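Local structure of putative oxidoreductase yhhX (Escherichia coli K-12, 3F4L) at residues V94-T99 / T120-R125; E59-P64 / L86-N91; R126-F131 / D251-S256; V69-H74 / K90-E95. The protein is probably an NADP-dependent oxidoreductase of the Gfo/Idh/MocA family, perhaps acting as a scyllo-inositol dehydrogenase. One frame throughout, in Å; residues are numbered along the deposited sequence.

Contact 1 of 4, residues V94-T99 / T120-R125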
loop_
_atom_site.group_PDB
_atom_site.type_symbol
_atom_site.label_atom_id
_atom_site.label_comp_id
_atom_site.label_asym_id
_atom_site.label_seq_id
_atom_site.Cartn_x
_atom_site.Cartn_y
_atom_site.Cartn_z
ATOM N N VAL A 94 13.921 8.444 -27.710
ATOM C CA VAL A 94 14.262 9.445 -26.708
ATOM C C VAL A 94 14.296 8.942 -25.265
ATOM O O VAL A 94 13.363 8.294 -24.805
ATOM C CB VAL A 94 13.275 10.630 -26.760
ATOM C CG1 VAL A 94 13.824 11.792 -25.945
ATOM C CG2 VAL A 94 13.028 11.053 -28.203
ATOM N N GLU A 95 15.372 9.265 -24.555
ATOM C CA GLU A 95 15.505 8.869 -23.155
ATOM C C GLU A 95 14.604 9.718 -22.262
ATOM O O GLU A 95 14.182 10.804 -22.653
ATOM C CB GLU A 95 16.949 9.019 -22.692
ATOM C CG GLU A 95 17.791 7.785 -22.904
ATOM C CD GLU A 95 19.061 7.828 -22.089
ATOM O OE1 GLU A 95 19.717 6.770 -21.958
ATOM O OE2 GLU A 95 19.399 8.921 -21.581
ATOM N N LYS A 96 14.313 9.214 -21.064
ATOM C CA LYS A 96 13.464 9.927 -20.106
ATOM C C LYS A 96 14.050 11.303 -19.781
ATOM O O LYS A 96 15.248 11.432 -19.558
ATOM C CB LYS A 96 13.333 9.105 -18.814
ATOM C CG LYS A 96 12.817 7.677 -19.026
ATOM C CD LYS A 96 13.853 6.747 -19.693
ATOM C CE LYS A 96 15.055 6.505 -18.772
ATOM N NZ LYS A 96 15.949 5.400 -19.231
ATOM N N PRO A 97 13.215 12.357 -19.771
ATOM C CA PRO A 97 11.776 12.401 -20.049
ATOM C C PRO A 97 11.561 12.640 -21.545
ATOM O O PRO A 97 12.322 13.373 -22.167
ATOM C CB PRO A 97 11.288 13.601 -19.224
ATOM C CG PRO A 97 12.545 14.157 -18.530
ATOM C CD PRO A 97 13.686 13.687 -19.366
ATOM N N PHE A 98 10.530 12.022 -22.104
ATOM C CA PHE A 98 10.207 12.158 -23.526
ATOM C C PHE A 98 10.211 13.626 -23.945
ATOM O O PHE A 98 10.914 14.024 -24.874
ATOM C CB PHE A 98 8.835 11.541 -23.795
ATOM C CG PHE A 98 8.550 11.312 -25.245
ATOM C CD1 PHE A 98 9.435 10.577 -26.030
ATOM C CD2 PHE A 98 7.402 11.826 -25.828
ATOM C CE1 PHE A 98 9.180 10.355 -27.382
ATOM C CE2 PHE A 98 7.134 11.611 -27.186
ATOM C CZ PHE A 98 8.027 10.873 -27.960
ATOM N N THR A 99 9.413 14.423 -23.244
ATOM C CA THR A 99 9.313 15.859 -23.492
ATOM C C THR A 99 8.988 16.510 -22.167
ATOM O O THR A 99 8.568 15.834 -21.225
ATOM C CB THR A 99 8.180 16.220 -24.488
ATOM O OG1 THR A 99 6.956 15.595 -24.076
ATOM C CG2 THR A 99 8.541 15.777 -25.896
ATOM N N THR A 120 9.693 7.577 -30.274
ATOM C CA THR A 120 9.248 6.863 -29.081
ATOM C C THR A 120 10.201 7.014 -27.910
ATOM O O THR A 120 11.383 7.288 -28.096
ATOM C CB THR A 120 9.112 5.348 -29.394
ATOM O OG1 THR A 120 8.716 4.638 -28.215
ATOM C CG2 THR A 120 10.449 4.777 -29.875
ATOM N N PRO A 121 9.689 6.864 -26.680
ATOM C CA PRO A 121 10.553 6.977 -25.503
ATOM C C PRO A 121 11.283 5.639 -25.324
ATOM O O PRO A 121 10.936 4.649 -25.969
ATOM C CB PRO A 121 9.562 7.253 -24.376
ATOM C CG PRO A 121 8.361 6.448 -24.801
ATOM C CD PRO A 121 8.269 6.775 -26.287
ATOM N N TYR A 122 12.291 5.621 -24.460
ATOM C CA TYR A 122 13.082 4.425 -24.177
ATOM C C TYR A 122 12.552 3.837 -22.869
ATOM O O TYR A 122 12.955 4.263 -21.793
ATOM C CB TYR A 122 14.564 4.821 -24.023
ATOM C CG TYR A 122 15.545 3.699 -23.729
ATOM C CD1 TYR A 122 15.664 2.596 -24.578
ATOM C CD2 TYR A 122 16.387 3.766 -22.627
ATOM C CE1 TYR A 122 16.606 1.594 -24.334
ATOM C CE2 TYR A 122 17.329 2.770 -22.372
ATOM C CZ TYR A 122 17.429 1.693 -23.229
ATOM O OH TYR A 122 18.354 0.716 -22.977
ATOM N N GLN A 123 11.630 2.882 -22.963
ATOM C CA GLN A 123 11.064 2.260 -21.765
ATOM C C GLN A 123 11.654 0.867 -21.610
ATOM O O GLN A 123 10.962 -0.133 -21.743
ATOM C CB GLN A 123 9.535 2.178 -21.875
ATOM C CG GLN A 123 8.858 3.541 -22.022
ATOM C CD GLN A 123 9.097 4.460 -20.828
ATOM O OE1 GLN A 123 9.634 4.039 -19.803
ATOM N NE2 GLN A 123 8.678 5.715 -20.952
ATOM N N ASN A 124 12.945 0.819 -21.309
ATOM C CA ASN A 124 13.651 -0.444 -21.159
ATOM C C ASN A 124 13.167 -1.300 -19.991
ATOM O O ASN A 124 13.336 -2.515 -20.011
ATOM C CB ASN A 124 15.164 -0.190 -21.033
ATOM C CG ASN A 124 15.526 0.692 -19.836
ATOM O OD1 ASN A 124 14.970 1.768 -19.649
ATOM N ND2 ASN A 124 16.480 0.234 -19.032
ATOM N N ARG A 125 12.555 -0.692 -18.980
ATOM C CA ARG A 125 12.106 -1.485 -17.837
ATOM C C ARG A 125 10.901 -2.369 -18.155
ATOM O O ARG A 125 10.375 -3.082 -17.287
ATOM C CB ARG A 125 11.840 -0.580 -16.622
ATOM C CG ARG A 125 13.074 0.267 -16.243
ATOM C CD ARG A 125 13.172 0.575 -14.744
ATOM N NE ARG A 125 13.650 -0.593 -14.015
ATOM C CZ ARG A 125 14.821 -0.675 -13.387
ATOM N NH1 ARG A 125 15.658 0.351 -13.371
ATOM N NH2 ARG A 125 15.164 -1.807 -12.804
#

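Contact 2 of 4, residues E59-P64 / L86-N91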
loop_
_atom_site.group_PDB
_atom_site.type_symbol
_atom_site.label_atom_id
_atom_site.label_comp_id
_atom_site.label_asym_id
_atom_site.label_seq_id
_atom_site.Cartn_x
_atom_site.Cartn_y
_atom_site.Cartn_z
ATOM N N GLU A 59 26.605 16.668 -39.338
ATOM C CA GLU A 59 27.341 15.533 -39.890
ATOM C C GLU A 59 26.624 14.214 -39.604
ATOM O O GLU A 59 26.893 13.193 -40.240
ATOM C CB GLU A 59 28.749 15.474 -39.299
ATOM C CG GLU A 59 29.775 16.302 -40.047
ATOM C CD GLU A 59 31.098 16.375 -39.312
ATOM O OE1 GLU A 59 31.510 15.340 -38.744
ATOM O OE2 GLU A 59 31.722 17.462 -39.309
ATOM N N VAL A 60 25.720 14.240 -38.632
ATOM C CA VAL A 60 24.965 13.047 -38.275
ATOM C C VAL A 60 23.599 13.061 -38.961
ATOM O O VAL A 60 23.227 12.109 -39.648
ATOM C CB VAL A 60 24.745 12.948 -36.745
ATOM C CG1 VAL A 60 23.968 11.693 -36.425
ATOM C CG2 VAL A 60 26.088 12.944 -36.016
ATOM N N LEU A 61 22.860 14.151 -38.781
ATOM C CA LEU A 61 21.531 14.266 -39.371
ATOM C C LEU A 61 21.538 14.264 -40.895
ATOM O O LEU A 61 20.519 13.969 -41.522
ATOM C CB LEU A 61 20.829 15.521 -38.847
ATOM C CG LEU A 61 20.618 15.538 -37.330
ATOM C CD1 LEU A 61 19.805 16.768 -36.937
ATOM C CD2 LEU A 61 19.912 14.261 -36.895
ATOM N N ASN A 62 22.681 14.580 -41.494
ATOM C CA ASN A 62 22.778 14.585 -42.949
ATOM C C ASN A 62 23.232 13.245 -43.508
ATOM O O ASN A 62 23.238 13.053 -44.724
ATOM C CB ASN A 62 23.734 15.682 -43.431
ATOM C CG ASN A 62 23.173 17.068 -43.224
ATOM O OD1 ASN A 62 21.955 17.257 -43.198
ATOM N ND2 ASN A 62 24.055 18.053 -43.091
ATOM N N ASP A 63 23.610 12.319 -42.629
ATOM C CA ASP A 63 24.061 10.999 -43.077
ATOM C C ASP A 63 22.869 10.202 -43.608
ATOM O O ASP A 63 21.940 9.885 -42.861
ATOM C CB ASP A 63 24.716 10.223 -41.930
ATOM C CG ASP A 63 25.387 8.944 -42.404
ATOM O OD1 ASP A 63 24.900 8.337 -43.384
ATOM O OD2 ASP A 63 26.398 8.534 -41.790
ATOM N N PRO A 64 22.887 9.869 -44.912
ATOM C CA PRO A 64 21.838 9.111 -45.606
ATOM C C PRO A 64 21.552 7.737 -45.007
ATOM O O PRO A 64 20.413 7.268 -45.017
ATOM C CB PRO A 64 22.382 8.996 -47.030
ATOM C CG PRO A 64 23.216 10.234 -47.175
ATOM C CD PRO A 64 23.942 10.277 -45.859
ATOM N N LEU A 86 13.623 14.359 -36.512
ATOM C CA LEU A 86 12.472 14.004 -37.341
ATOM C C LEU A 86 12.425 14.830 -38.635
ATOM O O LEU A 86 12.071 14.312 -39.699
ATOM C CB LEU A 86 11.165 14.195 -36.568
ATOM C CG LEU A 86 10.930 13.197 -35.434
ATOM C CD1 LEU A 86 9.691 13.597 -34.648
ATOM C CD2 LEU A 86 10.791 11.791 -36.012
ATOM N N GLU A 87 12.783 16.107 -38.544
ATOM C CA GLU A 87 12.771 16.971 -39.723
ATOM C C GLU A 87 13.855 16.549 -40.710
ATOM O O GLU A 87 13.754 16.825 -41.909
ATOM C CB GLU A 87 12.947 18.438 -39.308
ATOM C CG GLU A 87 11.865 18.900 -38.337
ATOM C CD GLU A 87 12.061 20.314 -37.819
ATOM O OE1 GLU A 87 13.216 20.712 -37.556
ATOM O OE2 GLU A 87 11.048 21.026 -37.652
ATOM N N ALA A 88 14.882 15.863 -40.207
ATOM C CA ALA A 88 15.966 15.388 -41.059
ATOM C C ALA A 88 15.607 14.021 -41.632
ATOM O O ALA A 88 16.405 13.398 -42.336
ATOM C CB ALA A 88 17.265 15.308 -40.274
ATOM N N GLY A 89 14.396 13.568 -41.315
ATOM C CA GLY A 89 13.905 12.298 -41.814
ATOM C C GLY A 89 14.346 11.065 -41.054
ATOM O O GLY A 89 14.302 9.965 -41.588
ATOM N N LYS A 90 14.742 11.240 -39.800
ATOM C CA LYS A 90 15.214 10.119 -39.001
ATOM C C LYS A 90 14.197 9.643 -37.970
ATOM O O LYS A 90 13.404 10.432 -37.451
ATOM C CB LYS A 90 16.489 10.514 -38.247
ATOM C CG LYS A 90 17.574 11.170 -39.081
ATOM C CD LYS A 90 18.004 10.280 -40.223
ATOM C CE LYS A 90 19.026 10.969 -41.099
ATOM N NZ LYS A 90 19.341 10.121 -42.284
ATOM N N ASN A 91 14.233 8.345 -37.684
ATOM C CA ASN A 91 13.377 7.771 -36.654
ATOM C C ASN A 91 14.067 8.194 -35.364
ATOM O O ASN A 91 15.290 8.337 -35.344
ATOM C CB ASN A 91 13.348 6.252 -36.770
ATOM C CG ASN A 91 12.614 5.793 -38.002
ATOM O OD1 ASN A 91 11.393 5.937 -38.096
ATOM N ND2 ASN A 91 13.352 5.257 -38.967
#

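Contact 3 of 4, residues R126-F131 / D251-S256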
loop_
_atom_site.group_PDB
_atom_site.type_symbol
_atom_site.label_atom_id
_atom_site.label_comp_id
_atom_site.label_asym_id
_atom_site.label_seq_id
_atom_site.Cartn_x
_atom_site.Cartn_y
_atom_site.Cartn_z
ATOM N N ARG A 126 10.469 -2.333 -19.409
ATOM C CA ARG A 126 9.379 -3.190 -19.830
ATOM C C ARG A 126 10.001 -4.558 -20.014
ATOM O O ARG A 126 9.311 -5.555 -20.194
ATOM C CB ARG A 126 8.783 -2.704 -21.150
ATOM C CG ARG A 126 7.906 -1.482 -20.970
ATOM C CD ARG A 126 7.078 -1.191 -22.206
ATOM N NE ARG A 126 6.212 -0.039 -21.985
ATOM C CZ ARG A 126 5.170 0.261 -22.754
ATOM N NH1 ARG A 126 4.875 -0.510 -23.789
ATOM N NH2 ARG A 126 4.419 1.316 -22.478
ATOM N N PHE A 127 11.326 -4.592 -19.964
ATOM C CA PHE A 127 12.042 -5.841 -20.110
ATOM C C PHE A 127 12.837 -6.198 -18.856
ATOM O O PHE A 127 13.843 -6.889 -18.938
ATOM C CB PHE A 127 12.945 -5.784 -21.351
ATOM C CG PHE A 127 12.187 -5.530 -22.619
ATOM C CD1 PHE A 127 11.251 -6.456 -23.077
ATOM C CD2 PHE A 127 12.344 -4.340 -23.315
ATOM C CE1 PHE A 127 10.476 -6.197 -24.206
ATOM C CE2 PHE A 127 11.570 -4.067 -24.453
ATOM C CZ PHE A 127 10.635 -4.998 -24.895
ATOM N N ASP A 128 12.383 -5.703 -17.702
ATOM C CA ASP A 128 13.003 -6.033 -16.416
ATOM C C ASP A 128 12.492 -7.435 -16.089
ATOM O O ASP A 128 11.306 -7.723 -16.288
ATOM C CB ASP A 128 12.548 -5.073 -15.311
ATOM C CG ASP A 128 13.546 -3.959 -15.055
ATOM O OD1 ASP A 128 14.712 -4.067 -15.518
ATOM O OD2 ASP A 128 13.172 -2.983 -14.368
ATOM N N SER A 129 13.371 -8.306 -15.594
ATOM C CA SER A 129 12.977 -9.677 -15.276
ATOM C C SER A 129 11.858 -9.766 -14.242
ATOM O O SER A 129 10.967 -10.593 -14.373
ATOM C CB SER A 129 14.182 -10.491 -14.785
ATOM O OG SER A 129 14.739 -9.907 -13.637
ATOM N N CYS A 130 11.920 -8.931 -13.210
ATOM C CA CYS A 130 10.894 -8.919 -12.168
ATOM C C CYS A 130 9.521 -8.618 -12.780
ATOM O O CYS A 130 8.540 -9.337 -12.554
ATOM C CB CYS A 130 11.246 -7.869 -11.107
ATOM S SG CYS A 130 11.896 -6.300 -11.768
ATOM N N PHE A 131 9.465 -7.545 -13.561
ATOM C CA PHE A 131 8.239 -7.146 -14.230
ATOM C C PHE A 131 7.725 -8.240 -15.169
ATOM O O PHE A 131 6.539 -8.601 -15.133
ATOM C CB PHE A 131 8.479 -5.856 -15.020
ATOM C CG PHE A 131 7.331 -5.471 -15.891
ATOM C CD1 PHE A 131 6.114 -5.099 -15.333
ATOM C CD2 PHE A 131 7.448 -5.521 -17.277
ATOM C CE1 PHE A 131 5.025 -4.782 -16.153
ATOM C CE2 PHE A 131 6.361 -5.208 -18.104
ATOM C CZ PHE A 131 5.155 -4.840 -17.540
ATOM N N ASP A 251 15.192 -6.726 -11.199
ATOM C CA ASP A 251 16.004 -7.158 -12.330
ATOM C C ASP A 251 17.465 -6.852 -11.994
ATOM O O ASP A 251 17.760 -5.788 -11.465
ATOM C CB ASP A 251 15.584 -6.378 -13.565
ATOM C CG ASP A 251 16.419 -6.707 -14.764
ATOM O OD1 ASP A 251 16.009 -7.580 -15.547
ATOM O OD2 ASP A 251 17.494 -6.086 -14.913
ATOM N N GLN A 252 18.370 -7.772 -12.323
ATOM C CA GLN A 252 19.784 -7.619 -12.003
ATOM C C GLN A 252 20.731 -7.043 -13.069
ATOM O O GLN A 252 21.937 -6.961 -12.834
ATOM C CB GLN A 252 20.333 -8.972 -11.528
ATOM C CG GLN A 252 19.737 -9.443 -10.204
ATOM C CD GLN A 252 20.127 -8.530 -9.054
ATOM O OE1 GLN A 252 21.313 -8.381 -8.740
ATOM N NE2 GLN A 252 19.137 -7.902 -8.428
ATOM N N GLN A 253 20.204 -6.649 -14.224
ATOM C CA GLN A 253 21.040 -6.082 -15.282
ATOM C C GLN A 253 21.821 -4.860 -14.806
ATOM O O GLN A 253 23.003 -4.728 -15.105
ATOM C CB GLN A 253 20.188 -5.679 -16.493
ATOM C CG GLN A 253 19.486 -6.825 -17.161
ATOM C CD GLN A 253 18.588 -6.375 -18.285
ATOM O OE1 GLN A 253 19.052 -6.017 -19.379
ATOM N NE2 GLN A 253 17.287 -6.381 -18.023
ATOM N N GLU A 254 21.172 -3.964 -14.069
ATOM C CA GLU A 254 21.862 -2.768 -13.598
ATOM C C GLU A 254 22.981 -3.135 -12.635
ATOM O O GLU A 254 24.066 -2.540 -12.670
ATOM C CB GLU A 254 20.892 -1.808 -12.909
ATOM C CG GLU A 254 21.517 -0.460 -12.561
ATOM C CD GLU A 254 20.606 0.423 -11.714
ATOM O OE1 GLU A 254 19.402 0.524 -12.036
ATOM O OE2 GLU A 254 21.097 1.022 -10.733
ATOM N N THR A 255 22.720 -4.114 -11.774
ATOM C CA THR A 255 23.731 -4.544 -10.815
ATOM C C THR A 255 24.947 -5.081 -11.575
ATOM O O THR A 255 26.082 -4.752 -11.248
ATOM C CB THR A 255 23.171 -5.635 -9.858
ATOM O OG1 THR A 255 22.109 -5.074 -9.072
ATOM C CG2 THR A 255 24.259 -6.154 -8.926
ATOM N N SER A 256 24.713 -5.889 -12.602
ATOM C CA SER A 256 25.830 -6.424 -13.371
ATOM C C SER A 256 26.587 -5.315 -14.103
ATOM O O SER A 256 27.827 -5.276 -14.077
ATOM C CB SER A 256 25.344 -7.451 -14.386
ATOM O OG SER A 256 24.751 -8.554 -13.734
HETATM O O HOH W 1 17.299 -10.210 -12.913
#

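Contact 4 of 4, residues V69-H74 / K90-E95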
loop_
_atom_site.group_PDB
_atom_site.type_symbol
_atom_site.label_atom_id
_atom_site.label_comp_id
_atom_site.label_asym_id
_atom_site.label_seq_id
_atom_site.Cartn_x
_atom_site.Cartn_y
_atom_site.Cartn_z
ATOM N N VAL A 69 18.020 7.868 -34.549
ATOM C CA VAL A 69 18.794 8.797 -33.737
ATOM C C VAL A 69 18.330 8.606 -32.294
ATOM O O VAL A 69 17.137 8.610 -32.022
ATOM C CB VAL A 69 18.554 10.257 -34.183
ATOM C CG1 VAL A 69 19.218 11.213 -33.218
ATOM C CG2 VAL A 69 19.114 10.455 -35.604
ATOM N N VAL A 70 19.273 8.412 -31.378
ATOM C CA VAL A 70 18.929 8.206 -29.967
ATOM C C VAL A 70 19.341 9.434 -29.154
ATOM O O VAL A 70 20.519 9.712 -29.010
ATOM C CB VAL A 70 19.635 6.954 -29.428
ATOM C CG1 VAL A 70 19.154 6.625 -28.011
ATOM C CG2 VAL A 70 19.376 5.790 -30.365
ATOM N N VAL A 71 18.361 10.163 -28.629
ATOM C CA VAL A 71 18.620 11.375 -27.860
ATOM C C VAL A 71 18.818 11.071 -26.377
ATOM O O VAL A 71 17.880 10.667 -25.687
ATOM C CB VAL A 71 17.462 12.359 -28.025
ATOM C CG1 VAL A 71 17.789 13.663 -27.328
ATOM C CG2 VAL A 71 17.189 12.583 -29.511
ATOM N N CYS A 72 20.046 11.266 -25.905
ATOM C CA CYS A 72 20.416 10.993 -24.516
ATOM C C CYS A 72 21.052 12.195 -23.840
ATOM O O CYS A 72 21.847 12.030 -22.923
ATOM C CB CYS A 72 21.426 9.852 -24.456
ATOM S SG CYS A 72 20.964 8.406 -25.382
ATOM N N THR A 73 20.723 13.394 -24.303
ATOM C CA THR A 73 21.277 14.614 -23.722
ATOM C C THR A 73 20.480 15.012 -22.487
ATOM O O THR A 73 19.742 14.206 -21.916
ATOM C CB THR A 73 21.231 15.800 -24.723
ATOM O OG1 THR A 73 19.883 15.990 -25.190
ATOM C CG2 THR A 73 22.161 15.546 -25.908
ATOM N N HIS A 74 20.639 16.266 -22.084
ATOM C CA HIS A 74 19.933 16.802 -20.935
ATOM C C HIS A 74 18.448 16.879 -21.269
ATOM O O HIS A 74 18.065 17.267 -22.377
ATOM C CB HIS A 74 20.470 18.195 -20.609
ATOM C CG HIS A 74 19.893 18.791 -19.364
ATOM N ND1 HIS A 74 18.548 19.060 -19.220
ATOM C CD2 HIS A 74 20.481 19.183 -18.208
ATOM C CE1 HIS A 74 18.334 19.591 -18.028
ATOM N NE2 HIS A 74 19.490 19.676 -17.395
ATOM N N LYS A 90 14.742 11.240 -39.800
ATOM C CA LYS A 90 15.214 10.119 -39.001
ATOM C C LYS A 90 14.197 9.643 -37.970
ATOM O O LYS A 90 13.404 10.432 -37.451
ATOM C CB LYS A 90 16.489 10.514 -38.247
ATOM C CG LYS A 90 17.574 11.170 -39.081
ATOM C CD LYS A 90 18.004 10.280 -40.223
ATOM C CE LYS A 90 19.026 10.969 -41.099
ATOM N NZ LYS A 90 19.341 10.121 -42.284
ATOM N N ASN A 91 14.233 8.345 -37.684
ATOM C CA ASN A 91 13.377 7.771 -36.654
ATOM C C ASN A 91 14.067 8.194 -35.364
ATOM O O ASN A 91 15.290 8.337 -35.344
ATOM C CB ASN A 91 13.348 6.252 -36.770
ATOM C CG ASN A 91 12.614 5.793 -38.002
ATOM O OD1 ASN A 91 11.393 5.937 -38.096
ATOM N ND2 ASN A 91 13.352 5.257 -38.967
ATOM N N VAL A 92 13.303 8.393 -34.296
ATOM C CA VAL A 92 13.888 8.857 -33.045
ATOM C C VAL A 92 13.497 8.081 -31.782
ATOM O O VAL A 92 12.314 7.790 -31.551
ATOM C CB VAL A 92 13.539 10.355 -32.816
ATOM C CG1 VAL A 92 14.092 10.836 -31.485
ATOM C CG2 VAL A 92 14.099 11.206 -33.954
ATOM N N LEU A 93 14.509 7.769 -30.972
ATOM C CA LEU A 93 14.331 7.078 -29.694
ATOM C C LEU A 93 14.799 8.092 -28.645
ATOM O O LEU A 93 15.941 8.562 -28.687
ATOM C CB LEU A 93 15.179 5.801 -29.647
ATOM C CG LEU A 93 15.170 4.962 -28.353
ATOM C CD1 LEU A 93 13.761 4.449 -28.043
ATOM C CD2 LEU A 93 16.119 3.781 -28.519
ATOM N N VAL A 94 13.921 8.444 -27.710
ATOM C CA VAL A 94 14.262 9.445 -26.708
ATOM C C VAL A 94 14.296 8.942 -25.265
ATOM O O VAL A 94 13.363 8.294 -24.805
ATOM C CB VAL A 94 13.275 10.630 -26.760
ATOM C CG1 VAL A 94 13.824 11.792 -25.945
ATOM C CG2 VAL A 94 13.028 11.053 -28.203
ATOM N N GLU A 95 15.372 9.265 -24.555
ATOM C CA GLU A 95 15.505 8.869 -23.155
ATOM C C GLU A 95 14.604 9.718 -22.262
ATOM O O GLU A 95 14.182 10.804 -22.653
ATOM C CB GLU A 95 16.949 9.019 -22.692
ATOM C CG GLU A 95 17.791 7.785 -22.904
ATOM C CD GLU A 95 19.061 7.828 -22.089
ATOM O OE1 GLU A 95 19.717 6.770 -21.958
ATOM O OE2 GLU A 95 19.399 8.921 -21.581
HETATM O O HOH W 2 19.506 11.675 -20.889
#

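Contact 1 of 4, residues V94-T99 / T120-R125
Val94 and Pro121 pair as parallel strand neighbours, and two backbone bonds flank them. Val94 N gives its proton to Thr120 O at 2.8 Å, with 166° at the hydrogen. Val94 O takes the N-H of Tyr122, but that bond is bent to 128° and weak. Val94 O also lies 3.2 Å from Pro121 CA in a CH...O contact. Beyond this point the chains spread and side chains bridge them. The ring of Phe98 folds back on Pro121: CG is anti to the backbone N (chi1 -165°), which takes CD1 to 3.7 Å from Pro121 CB. Phe98 CE1 lies 3.5 Å from Thr120 C, beside the Thr120-Pro121 peptide, in an oblique approach. Lys96 is bent at its second and third torsions and curls beside the loop. Lys96 CD reaches 3.4 Å from Tyr122 O, and Lys96 NZ lies at the rim of the Tyr122 ring, near the ring plane. Asn124 CB sits over one face of that ring, 3.7 Å above the plane and offset toward the rim. In the next shell, Tyr122 OH is hydrogen-bonded to Tyr17 O, and the Tyr122 ring meets His18. Phe98 also packs on Phe109 and on Val322, which touches Pro121 too. A cis peptide bond precedes Pro97 and sharply turns the chain between Lys96 and Phe98. The Glu-Lys-Pro sequence with a cis proline, set just after the fifth strand of the Rossmann fold, is the hallmark of Gfo/Idh/MocA dehydrogenases, where the lysine is commonly part of the active site.

Contact 2 of 4, residues E59-P64 / L86-N91
Lys90 reaches residues 59-64 because its chain bends once, at chi2 (-58°), and then runs straight to NZ. Its CG is anti to the carbonyl carbon. The setting is the Rossmann fold, where the C-terminal ends of helices 58-61 and 78-87 lead into strands 66-71 and 91-94. The second helix stops in a Schellman motif, with Gly89 at positive phi and Gly89 N bonded back to Leu86 O at 2.9 Å. This turn places Ala88 and Lys90 against the other helix end. Ala88 CB lies 3.8 Å from Leu61 CB, and it is also 3.7 Å from Leu61 O. Leu61 O has Lys90 CE at 3.4 Å, on the way to the ammonium group. Asp63 contributes its backbone to the lysine, while its carboxylate turns to His33 and to the N-H of Asp65. Lys90 NZ has a second acceptor in Val66 O, so the ammonium group ties together the loop that enters strand 66-71. Across the contact, Lys90 NZ donates to Asp63 O at 2.7 Å, approaching 29° out of the carbonyl plane.

Contact 3 of 4, residues R126-F131 / D251-S256
Asp251 lays its CB against the carboxylate of Asp128, with Asp128 OD1 only 3.1 Å from Asp251 CB. The two side chains cross at about a right angle. Their acid groups come close, Asp128 OD1 to Asp251 OD2 being 3.5 Å, but Arg125 and the nearby donors probably offset the repulsion. Asp128 has Arg125 as a salt-bridge partner and takes a hydrogen bond from Tyr298 OH. Asp251 holds its CG anti to the backbone N (chi1 177°), which turns the carboxylate toward the start of helix 129-140. There Ser129 N donates to Asp251 OD1 at 2.7 Å, meeting the oxygen on its anti side. Gln253 NE2 takes the syn side of Asp251 OD1 at 3.0 Å. Asp251 OD2 in turn accepts from Gln253 N at 2.9 Å, from above the carboxylate plane, and so caps helix 253-258. One acid thus serves the beginnings of two helices. Cys130 SG accepts a weak bond from Asp251 N. A water bridges Ser129 OG and Gln252 N, at 2.7 Å from each. Gln253 OE1 accepts from Tyr298 N, in the loop before helix 300-311. Phe127 packs on that helix, Phe131 on helix 171-187, and Cys130 and Phe131 on Phe236 of strand 236-240. Among these neighbours the contact joins the start of helix 129-140 to the start of helix 253-258.

Contact 4 of 4, residues V69-H74 / K90-E95
Lys90 begins the second segment by touching Val69: its CB lies 3.7 Å from Val69 CG2. From here the two segments run as adjacent parallel strands of the Rossmann sheet, 66-71 and 91-94. Helix 78-87 connects them in a beta-alpha-beta crossover, and the strand axes differ by 25°. Asn91 O takes the proton of Val69 N at 2.9 Å. The Asn91 side chain turns away from Val69 to Thr118 N and Lys67 O. Val92 puts CG1 4.1 Å from Val71 CG2, on the sheet face that also carries Val69 and Val94. Helix 78-87 packs on this face, with Ala85 on Val92 and His78 on Val71 and Val94. Leu93 is held by its backbone on both sides of Val70. Leu93 N donates to Val69 O, and Leu93 O accepts from Val71 N at 2.9 Å. On the other face, Leu93 lies alongside Val70 and points the same way, with CD2 4.2 Å from Val70 CG1. Tyr302 of helix 300-311 touches both. Val94 follows on the first face, CG1 against Val71 CB at 4.2 Å. Glu95 N closes the backbone pairing with a nearly straight bond to Val71 O (169° at the hydrogen). Its side chain runs extended beyond CG past Cys72, and its carboxylate is bonded to His18 and Ser13 of helix 12-22. Cys72 SG stands 3.8 Å from Glu95 CD. A water lies within hydrogen-bonding distance of Thr73 O and 2.8 Å from Glu95 OE2.

From the N terminus, residues 59-64 come first and residues 69-74 follow. The chain then passes through helix 78-87 and returns at residues 86-95, where both loops close. Contact 4 thus opens inside the span of contact 2, and they share Lys90 and Asn91. Contact 1 opens where contact 4 ends, sharing Val94 and Glu95, and closes after helix 102-115 on strand 119-121. Contacts 4 and 1 pair neighbouring strands of the Rossmann sheet, while contact 2 joins the helix ends that lead into it. Contact 3 starts directly after contact 1 but closes 120 residues later, beyond much of the mixed sheet. It lies about 32 Å from contact 2, centre to centre.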